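Local coordinates for antifreeze protein (PDB 3P4G) that binds ice through an ordered layer of clathrate-like waters, using a long right-handed, calcium-binding beta-helix as its scaffold, at residues D167-V181 and T186-D200. Sequence-based numbering, arbitrary orientation.
Sequences DVSGIVNMGTDNDTV and TINASGKVLLDTGDD. With CA (calcium ion), chain L; CA (calcium ion), chain K; CA (calcium ion), chain M; MG (magnesium ion), chain T.
Two successive coils of a right-handed calcium-binding beta-helix stack here, and one calcium ion is shared by their turns. From the first coil it takes Gly-175 O, Asp-177 O and Asp-179 OD2; from the second, Leu-195 O, Thr-197 O and Asp-200 OD1, the last at 2.3 Å. Both aspartates bridge: Asp-179 OD1 binds the calcium before and Asp-200 OD2 the one after, so the ions form a row along the helix. Asp-200 OD1 also accepts the backbone N of Asp-179 (2.9 Å), met on its anti side, which, with the two calcium bonds, helps fix the carboxylate's rotation; close oxygens such as Asp-177 O and Thr-197 O are probably reconciled by the cation. Beside the site, Asn-178 OD1 takes the N-H of Asp-199 at 2.6 Å, almost straight at hydrogen (176°) though 31° out of the carbonyl plane. Strands 171-173 and 192-194 run parallel, 9° apart, joined by bonds such as Leu-194 N to Val-172 O (2.8 Å). Inside the coil, Val-181 meets Val-193 tip to tip, while Val-181 CG2, which stands anti to the carbonyl carbon and so faces the second coil, also lies 3.7 Å from Leu-195 CD2. At the other end Asn-188 ND2 gives a bond to Ser-169 OG (2.8 Å), nearly in its amide plane, and a weak one to Asp-167 OD2. Asp-167 OD2 binds a magnesium ion at 2.1 Å, and two of the ion's waters bond to the Asn-188 amide. Gly-156, Gly-158 and Asp-160 complete the calcium site of the preceding coil, and Gly-214, Thr-216 and Asp-219 that of the following one. Within the core, Leu-162 of strand 161-164 packs on Val-172 and Met-174, and Leu-202 of strand 201-204 on Val-181 and Leu-195.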
ATOM      1  N   ASP A 167       4.664   0.454  -9.312  1.00  9.46           N
ATOM      2  CA  ASP A 167       4.846   1.763  -8.635  1.00  8.78           C
ATOM      3  C   ASP A 167       3.571   2.206  -7.922  1.00  8.70           C
ATOM      4  O   ASP A 167       2.454   1.728  -8.232  1.00  8.88           O
ATOM      5  CB  ASP A 167       5.121   2.879  -9.677  1.00 10.28           C
ATOM      6  CG  ASP A 167       6.406   2.679 -10.439  1.00 14.18           C
ATOM      7  OD1 ASP A 167       7.324   2.000  -9.960  1.00 11.66           O
ATOM      8  OD2 ASP A 167       6.504   3.234 -11.547  1.00 16.31           O
ATOM      9  N   VAL A 168       3.746   3.129  -6.995  1.00  6.98           N
ATOM     10  CA  VAL A 168       2.588   3.865  -6.453  1.00  6.85           C
ATOM     11  C   VAL A 168       2.687   5.294  -6.987  1.00  8.57           C
ATOM     12  O   VAL A 168       3.657   6.015  -6.718  1.00  9.36           O
ATOM     13  CB  VAL A 168       2.602   3.902  -4.925  1.00  6.13           C
ATOM     14  CG1 VAL A 168       1.436   4.778  -4.398  1.00  6.08           C
ATOM     15  CG2 VAL A 168       2.488   2.489  -4.290  1.00 10.57           C
ATOM     16  N   SER A 169       1.652   5.711  -7.715  1.00  8.46           N
ATOM     17  CA  SER A 169       1.569   7.100  -8.182  1.00  9.39           C
ATOM     18  C   SER A 169       0.353   7.763  -7.559  1.00  9.48           C
ATOM     19  O   SER A 169       0.276   9.005  -7.508  1.00 12.08           O
ATOM     20  CB  SER A 169       1.476   7.154  -9.709  1.00  9.87           C
ATOM     21  OG  SER A 169       2.723   6.818 -10.354  1.00 12.59           O
ATOM     22  N   GLY A 170      -0.613   6.973  -7.095  1.00  9.96           N
ATOM     23  CA  GLY A 170      -1.770   7.504  -6.380  1.00  9.57           C
ATOM     24  C   GLY A 170      -1.571   7.546  -4.866  1.00 10.60           C
ATOM     25  O   GLY A 170      -0.418   7.575  -4.365  1.00 10.30           O
ATOM     26  N   ILE A 171      -2.678   7.630  -4.128  1.00  9.36           N
ATOM     27  CA  ILE A 171      -2.617   7.729  -2.673  0.70  8.34           C
ATOM     28  C   ILE A 171      -3.159   6.436  -2.047  1.00  8.57           C
ATOM     29  O   ILE A 171      -4.359   6.116  -2.204  1.00  9.12           O
ATOM     30  CB  ILE A 171      -3.423   8.978  -2.147  0.70 10.00           C
ATOM     31  CG1 ILE A 171      -2.747  10.266  -2.637  0.70 10.02           C
ATOM     32  CG2 ILE A 171      -3.398   8.987  -0.638  0.70 10.19           C
ATOM     33  CD1 ILE A 171      -3.548  11.524  -2.503  0.70 15.90           C
ATOM     34  N   VAL A 172      -2.274   5.705  -1.364  1.00  6.71           N
ATOM     35  CA  VAL A 172      -2.629   4.478  -0.623  1.00  7.34           C
ATOM     36  C   VAL A 172      -2.847   4.851   0.853  1.00  7.09           C
ATOM     37  O   VAL A 172      -1.982   5.495   1.481  1.00  8.91           O
ATOM     38  CB  VAL A 172      -1.485   3.439  -0.729  1.00  6.88           C
ATOM     39  CG1 VAL A 172      -1.685   2.244   0.219  1.00  5.93           C
ATOM     40  CG2 VAL A 172      -1.336   2.952  -2.149  1.00  9.69           C
ATOM     41  N   ASN A 173      -4.015   4.485   1.372  1.00  7.38           N
ATOM     42  CA  ASN A 173      -4.333   4.698   2.769  1.00  8.63           C
ATOM     43  C   ASN A 173      -4.777   3.381   3.367  1.00  8.34           C
ATOM     44  O   ASN A 173      -5.817   2.833   3.008  1.00  7.70           O
ATOM     45  CB  ASN A 173      -5.437   5.674   2.969  1.00 10.58           C
ATOM     46  CG  ASN A 173      -5.410   6.256   4.384  1.00 16.94           C
ATOM     47  OD1 ASN A 173      -5.462   5.536   5.465  1.00 14.75           O
ATOM     48  ND2 ASN A 173      -5.195   7.571   4.404  1.00 15.56           N
ATOM     49  N   MET A 174      -3.973   2.884   4.275  1.00  6.17           N
ATOM     50  CA  MET A 174      -4.251   1.573   4.824  1.00  6.46           C
ATOM     51  C   MET A 174      -5.210   1.589   5.959  1.00  6.84           C
ATOM     52  O   MET A 174      -5.701   0.517   6.370  1.00  8.12           O
ATOM     53  CB  MET A 174      -2.930   0.897   5.224  1.00  4.33           C
ATOM     54  CG  MET A 174      -1.979   0.681   4.013  1.00  7.04           C
ATOM     55  SD  MET A 174      -2.692  -0.306   2.660  1.00  5.69           S
ATOM     56  CE  MET A 174      -2.868  -1.951   3.427  1.00  5.03           C
ATOM     57  N   GLY A 175      -5.508   2.773   6.471  1.00  6.65           N
ATOM     58  CA  GLY A 175      -6.588   2.916   7.455  1.00  8.87           C
ATOM     59  C   GLY A 175      -6.222   2.318   8.819  1.00  8.20           C
ATOM     60  O   GLY A 175      -5.036   2.027   9.118  1.00  8.49           O
ATOM     61  N   THR A 176      -7.216   2.148   9.652  1.00  6.23           N
ATOM     62  CA  THR A 176      -6.976   1.679  11.027  1.00  7.07           C
ATOM     63  C   THR A 176      -6.464   0.223  11.006  1.00  6.98           C
ATOM     64  O   THR A 176      -6.451  -0.451   9.942  1.00  7.70           O
ATOM     65  CB  THR A 176      -8.232   1.745  11.906  1.00  6.86           C
ATOM     66  OG1 THR A 176      -9.190   0.779  11.441  1.00  7.78           O
ATOM     67  CG2 THR A 176      -8.863   3.224  11.926  1.00  8.08           C
ATOM     68  N   ASP A 177      -6.052  -0.220  12.189  1.00  7.68           N
ATOM     69  CA  ASP A 177      -5.518  -1.608  12.422  1.00  6.51           C
ATOM     70  C   ASP A 177      -4.136  -1.841  11.784  1.00  7.32           C
ATOM     71  O   ASP A 177      -3.493  -0.898  11.288  1.00  5.30           O
ATOM     72  CB  ASP A 177      -6.609  -2.643  12.046  1.00  7.33           C
ATOM     73  CG  ASP A 177      -7.899  -2.350  12.772  1.00  8.84           C
ATOM     74  OD1 ASP A 177      -8.885  -1.924  12.115  1.00  8.93           O
ATOM     75  OD2 ASP A 177      -7.912  -2.501  14.035  1.00 11.14           O
ATOM     76  N   ASN A 178      -3.683  -3.086  11.833  1.00  5.59           N
ATOM     77  CA  ASN A 178      -2.250  -3.405  11.647  1.00  6.15           C
ATOM     78  C   ASN A 178      -2.057  -3.933  10.224  1.00  4.48           C
ATOM     79  O   ASN A 178      -2.337  -5.087   9.897  1.00  6.94           O
ATOM     80  CB  ASN A 178      -1.819  -4.409  12.642  1.00  6.21           C
ATOM     81  CG  ASN A 178      -2.086  -3.948  14.082  1.00  9.26           C
ATOM     82  OD1 ASN A 178      -1.989  -2.750  14.423  1.00 10.52           O
ATOM     83  ND2 ASN A 178      -2.422  -4.910  14.935  1.00  9.93           N
ATOM     84  N   ASP A 179      -1.630  -3.024   9.384  1.00  4.62           N
ATOM     85  CA  ASP A 179      -1.555  -3.274   7.959  1.00  4.62           C
ATOM     86  C   ASP A 179      -0.124  -3.497   7.447  1.00  5.84           C
ATOM     87  O   ASP A 179       0.840  -2.953   8.009  1.00  5.32           O
ATOM     88  CB  ASP A 179      -2.070  -2.055   7.204  1.00  6.29           C
ATOM     89  CG  ASP A 179      -3.485  -1.643   7.636  1.00  7.46           C
ATOM     90  OD1 ASP A 179      -4.477  -2.378   7.379  1.00  7.68           O
ATOM     91  OD2 ASP A 179      -3.646  -0.549   8.203  1.00  6.25           O
ATOM     92  N   THR A 180      -0.034  -4.237   6.331  1.00  5.24           N
ATOM     93  CA  THR A 180       1.256  -4.535   5.634  1.00  5.45           C
ATOM     94  C   THR A 180       1.120  -4.017   4.225  1.00  6.32           C
ATOM     95  O   THR A 180       0.095  -4.246   3.571  1.00  6.41           O
ATOM     96  CB  THR A 180       1.555  -6.006   5.557  1.00  5.73           C
ATOM     97  OG1 THR A 180       1.817  -6.450   6.894  1.00  6.92           O
ATOM     98  CG2 THR A 180       2.769  -6.282   4.643  1.00  8.01           C
ATOM     99  N   VAL A 181       2.144  -3.302   3.791  1.00  5.73           N
ATOM    100  CA  VAL A 181       2.248  -2.899   2.361  1.00  4.22           C
ATOM    101  C   VAL A 181       3.626  -3.331   1.880  1.00  5.75           C
ATOM    102  O   VAL A 181       4.643  -3.116   2.556  1.00  6.67           O
ATOM    103  CB  VAL A 181       2.157  -1.377   2.195  1.00  4.24           C
ATOM    104  CG1 VAL A 181       2.266  -0.959   0.705  1.00  6.58           C
ATOM    105  CG2 VAL A 181       0.808  -0.868   2.792  1.00  4.21           C
ATOM    106  N   THR A 186       8.571   1.730  -7.176  1.00  9.97           N
ATOM    107  CA  THR A 186       8.853   3.049  -6.629  1.00 10.12           C
ATOM    108  C   THR A 186       7.598   3.783  -6.229  1.00  9.86           C
ATOM    109  O   THR A 186       6.552   3.645  -6.886  1.00  8.67           O
ATOM    110  CB  THR A 186       9.673   3.852  -7.699  1.00 10.85           C
ATOM    111  OG1 THR A 186      11.001   3.275  -7.777  1.00 11.77           O
ATOM    112  CG2 THR A 186       9.756   5.368  -7.415  1.00 13.28           C
ATOM    113  N   ILE A 187       7.691   4.506  -5.116  1.00  7.91           N
ATOM    114  CA  ILE A 187       6.640   5.438  -4.747  1.00  7.03           C
ATOM    115  C   ILE A 187       7.042   6.721  -5.451  1.00  8.76           C
ATOM    116  O   ILE A 187       8.000   7.394  -5.051  1.00  9.30           O
ATOM    117  CB  ILE A 187       6.486   5.636  -3.253  1.00  7.12           C
ATOM    118  CG1 ILE A 187       6.122   4.308  -2.599  1.00  8.28           C
ATOM    119  CG2 ILE A 187       5.326   6.642  -2.976  1.00  8.33           C
ATOM    120  CD1 ILE A 187       5.988   4.339  -1.055  1.00  9.19           C
ATOM    121  N   ASN A 188       6.317   7.021  -6.517  1.00  7.77           N
ATOM    122  CA  ASN A 188       6.582   8.190  -7.362  1.00 10.38           C
ATOM    123  C   ASN A 188       6.349   9.523  -6.647  1.00 10.43           C
ATOM    124  O   ASN A 188       5.788   9.564  -5.577  1.00  9.94           O
ATOM    125  CB  ASN A 188       5.775   8.088  -8.659  1.00 11.65           C
ATOM    126  CG  ASN A 188       6.388   7.111  -9.659  1.00 13.23           C
ATOM    127  OD1 ASN A 188       7.612   7.097  -9.883  1.00 15.07           O
ATOM    128  ND2 ASN A 188       5.524   6.337 -10.325  1.00 15.89           N
ATOM    129  N   ALA A 189       6.796  10.615  -7.245  1.00 11.81           N
ATOM    130  CA  ALA A 189       6.687  11.906  -6.594  1.00 12.70           C
ATOM    131  C   ALA A 189       5.254  12.213  -6.195  1.00 13.35           C
ATOM    132  O   ALA A 189       5.042  12.856  -5.160  1.00 13.75           O
ATOM    133  CB  ALA A 189       7.273  13.047  -7.479  1.00 14.77           C
ATOM    134  N   SER A 190       4.274  11.768  -7.002  1.00 12.99           N
ATOM    135  CA  SER A 190       2.863  12.084  -6.739  1.00 13.69           C
ATOM    136  C   SER A 190       2.240  11.084  -5.742  1.00 11.89           C
ATOM    137  O   SER A 190       1.109  11.311  -5.241  1.00 13.46           O
ATOM    138  CB  SER A 190       2.070  12.054  -8.054  1.00 14.85           C
ATOM    139  OG  SER A 190       2.103  10.719  -8.610  1.00 13.88           O
ATOM    140  N   GLY A 191       2.959   9.990  -5.481  1.00 10.87           N
ATOM    141  CA  GLY A 191       2.392   8.822  -4.741  1.00  8.21           C
ATOM    142  C   GLY A 191       2.587   8.989  -3.253  1.00  8.20           C
ATOM    143  O   GLY A 191       3.546   9.663  -2.794  1.00  8.09           O
ATOM    144  N   LYS A 192       1.694   8.365  -2.477  1.00  8.16           N
ATOM    145  CA  LYS A 192       1.790   8.362  -1.020  1.00  7.65           C
ATOM    146  C   LYS A 192       1.395   7.014  -0.494  1.00  8.14           C
ATOM    147  O   LYS A 192       0.463   6.378  -1.035  1.00  7.62           O
ATOM    148  CB  LYS A 192       0.860   9.400  -0.411  1.00 10.00           C
ATOM    149  CG  LYS A 192       1.163  10.811  -0.934  1.00 10.29           C
ATOM    150  CD  LYS A 192       0.487  11.885  -0.081  1.00 16.13           C
ATOM    151  CE  LYS A 192       0.509  13.224  -0.819  1.00 19.63           C
ATOM    152  NZ  LYS A 192       1.907  13.705  -1.113  1.00 19.73           N
ATOM    153  N   VAL A 193       2.011   6.614   0.622  1.00  7.49           N
ATOM    154  CA  VAL A 193       1.545   5.410   1.353  1.00  7.32           C
ATOM    155  C   VAL A 193       1.405   5.866   2.782  1.00  8.57           C
ATOM    156  O   VAL A 193       2.397   6.220   3.412  1.00  8.64           O
ATOM    157  CB  VAL A 193       2.480   4.195   1.276  1.00  8.46           C
ATOM    158  CG1 VAL A 193       1.993   3.031   2.244  1.00  7.74           C
ATOM    159  CG2 VAL A 193       2.544   3.677  -0.145  1.00  9.63           C
ATOM    160  N   LEU A 194       0.146   5.888   3.242  1.00  7.93           N
ATOM    161  CA  LEU A 194      -0.223   6.320   4.594  1.00  6.14           C
ATOM    162  C   LEU A 194      -0.705   5.087   5.318  1.00  6.71           C
ATOM    163  O   LEU A 194      -1.736   4.508   4.944  1.00  6.75           O
ATOM    164  CB  LEU A 194      -1.341   7.399   4.463  1.00  7.01           C
ATOM    165  CG  LEU A 194      -1.023   8.493   3.435  1.00 10.07           C
ATOM    166  CD1 LEU A 194      -2.245   9.499   3.304  1.00 12.91           C
ATOM    167  CD2 LEU A 194       0.249   9.232   3.838  1.00 12.52           C
ATOM    168  N   LEU A 195       0.058   4.650   6.323  1.00  6.28           N
ATOM    169  CA  LEU A 195      -0.236   3.383   7.042  1.00  6.89           C
ATOM    170  C   LEU A 195      -1.291   3.625   8.138  1.00  7.92           C
ATOM    171  O   LEU A 195      -2.017   2.695   8.569  1.00  7.34           O
ATOM    172  CB  LEU A 195       1.074   2.731   7.564  1.00  6.18           C
ATOM    173  CG  LEU A 195       2.144   2.532   6.512  1.00  7.72           C
ATOM    174  CD1 LEU A 195       3.456   2.066   7.218  1.00  8.09           C
ATOM    175  CD2 LEU A 195       1.733   1.487   5.449  1.00  9.10           C
ATOM    176  N   ASP A 196      -1.393   4.891   8.541  1.00  8.13           N
ATOM    177  CA  ASP A 196      -2.410   5.389   9.487  1.00  6.89           C
ATOM    178  C   ASP A 196      -2.291   4.736  10.900  1.00  7.96           C
ATOM    179  O   ASP A 196      -1.217   4.245  11.282  1.00  7.44           O
ATOM    180  CB  ASP A 196      -3.791   5.208   8.856  1.00  8.69           C
ATOM    181  CG  ASP A 196      -4.795   6.296   9.310  1.00 13.85           C
ATOM    182  OD1 ASP A 196      -5.682   6.668   8.553  1.00 19.76           O
ATOM    183  OD2 ASP A 196      -4.648   6.828  10.413  1.00 21.38           O
ATOM    184  N   THR A 197      -3.374   4.699  11.659  1.00  6.86           N
ATOM    185  CA  THR A 197      -3.311   4.095  13.014  1.00  8.07           C
ATOM    186  C   THR A 197      -2.984   2.590  12.934  1.00  8.48           C
ATOM    187  O   THR A 197      -3.137   1.936  11.878  1.00  8.62           O
ATOM    188  CB  THR A 197      -4.574   4.355  13.858  1.00  9.96           C
ATOM    189  OG1 THR A 197      -5.624   3.460  13.476  1.00  9.33           O
ATOM    190  CG2 THR A 197      -5.058   5.836  13.745  1.00 11.09           C
ATOM    191  N   GLY A 198      -2.550   2.022  14.051  1.00  9.13           N
ATOM    192  CA  GLY A 198      -2.114   0.626  14.062  1.00  6.88           C
ATOM    193  C   GLY A 198      -0.601   0.494  13.954  1.00  7.27           C
ATOM    194  O   GLY A 198       0.163   1.464  13.660  1.00  7.69           O
ATOM    195  N   ASP A 199      -0.242  -0.811  14.138  1.00  7.22           N
ATOM    196  CA  ASP A 199       1.210  -1.150  14.139  1.00  6.57           C
ATOM    197  C   ASP A 199       1.487  -1.685  12.757  1.00  7.41           C
ATOM    198  O   ASP A 199       1.150  -2.838  12.442  1.00  8.14           O
ATOM    199  CB  ASP A 199       1.561  -2.172  15.224  1.00  7.42           C
ATOM    200  CG  ASP A 199       1.488  -1.587  16.620  1.00  9.88           C
ATOM    201  OD1 ASP A 199       1.448  -0.346  16.744  1.00  9.49           O
ATOM    202  OD2 ASP A 199       1.466  -2.291  17.652  1.00  5.24           O
ATOM    203  N   ASP A 200       1.944  -0.797  11.814  1.00  5.53           N
ATOM    204  CA  ASP A 200       2.005  -1.138  10.385  1.00  6.22           C
ATOM    205  C   ASP A 200       3.396  -1.444   9.866  1.00  7.34           C
ATOM    206  O   ASP A 200       4.369  -0.929  10.431  1.00  7.31           O
ATOM    207  CB  ASP A 200       1.453   0.021   9.589  1.00  5.64           C
ATOM    208  CG  ASP A 200       0.016   0.436  10.052  1.00  7.32           C
ATOM    209  OD1 ASP A 200      -0.989  -0.248   9.771  1.00  5.74           O
ATOM    210  OD2 ASP A 200      -0.094   1.480  10.675  1.00  8.19           O
TER
HETATM  211 CA    CA L 408      -2.927   0.943   9.858  1.00  4.69          CA
HETATM  212 CA    CA K 407      -6.479  -1.255   7.675  1.00  4.35          CA
HETATM  213 CA    CA M 409       0.747   3.130  12.107  1.00  4.36          CA
HETATM  214 MG    MG T 326       8.332   3.700 -12.368  1.00 23.32          MG
HETATM  215  O   HOH W   1       9.338   2.189 -11.601  1.00 13.54           O
HETATM  216  O   HOH W   2      -5.581   0.905  14.748  1.00  2.24           O
HETATM  217  O   HOH W   3       6.852   5.398 -12.968  1.00 20.02           O
HETATM  218  O   HOH W   4       9.141   5.487 -11.085  1.00 10.69           O
HETATM  219  O   HOH W   5       9.653   4.446 -13.813  1.00 11.75           O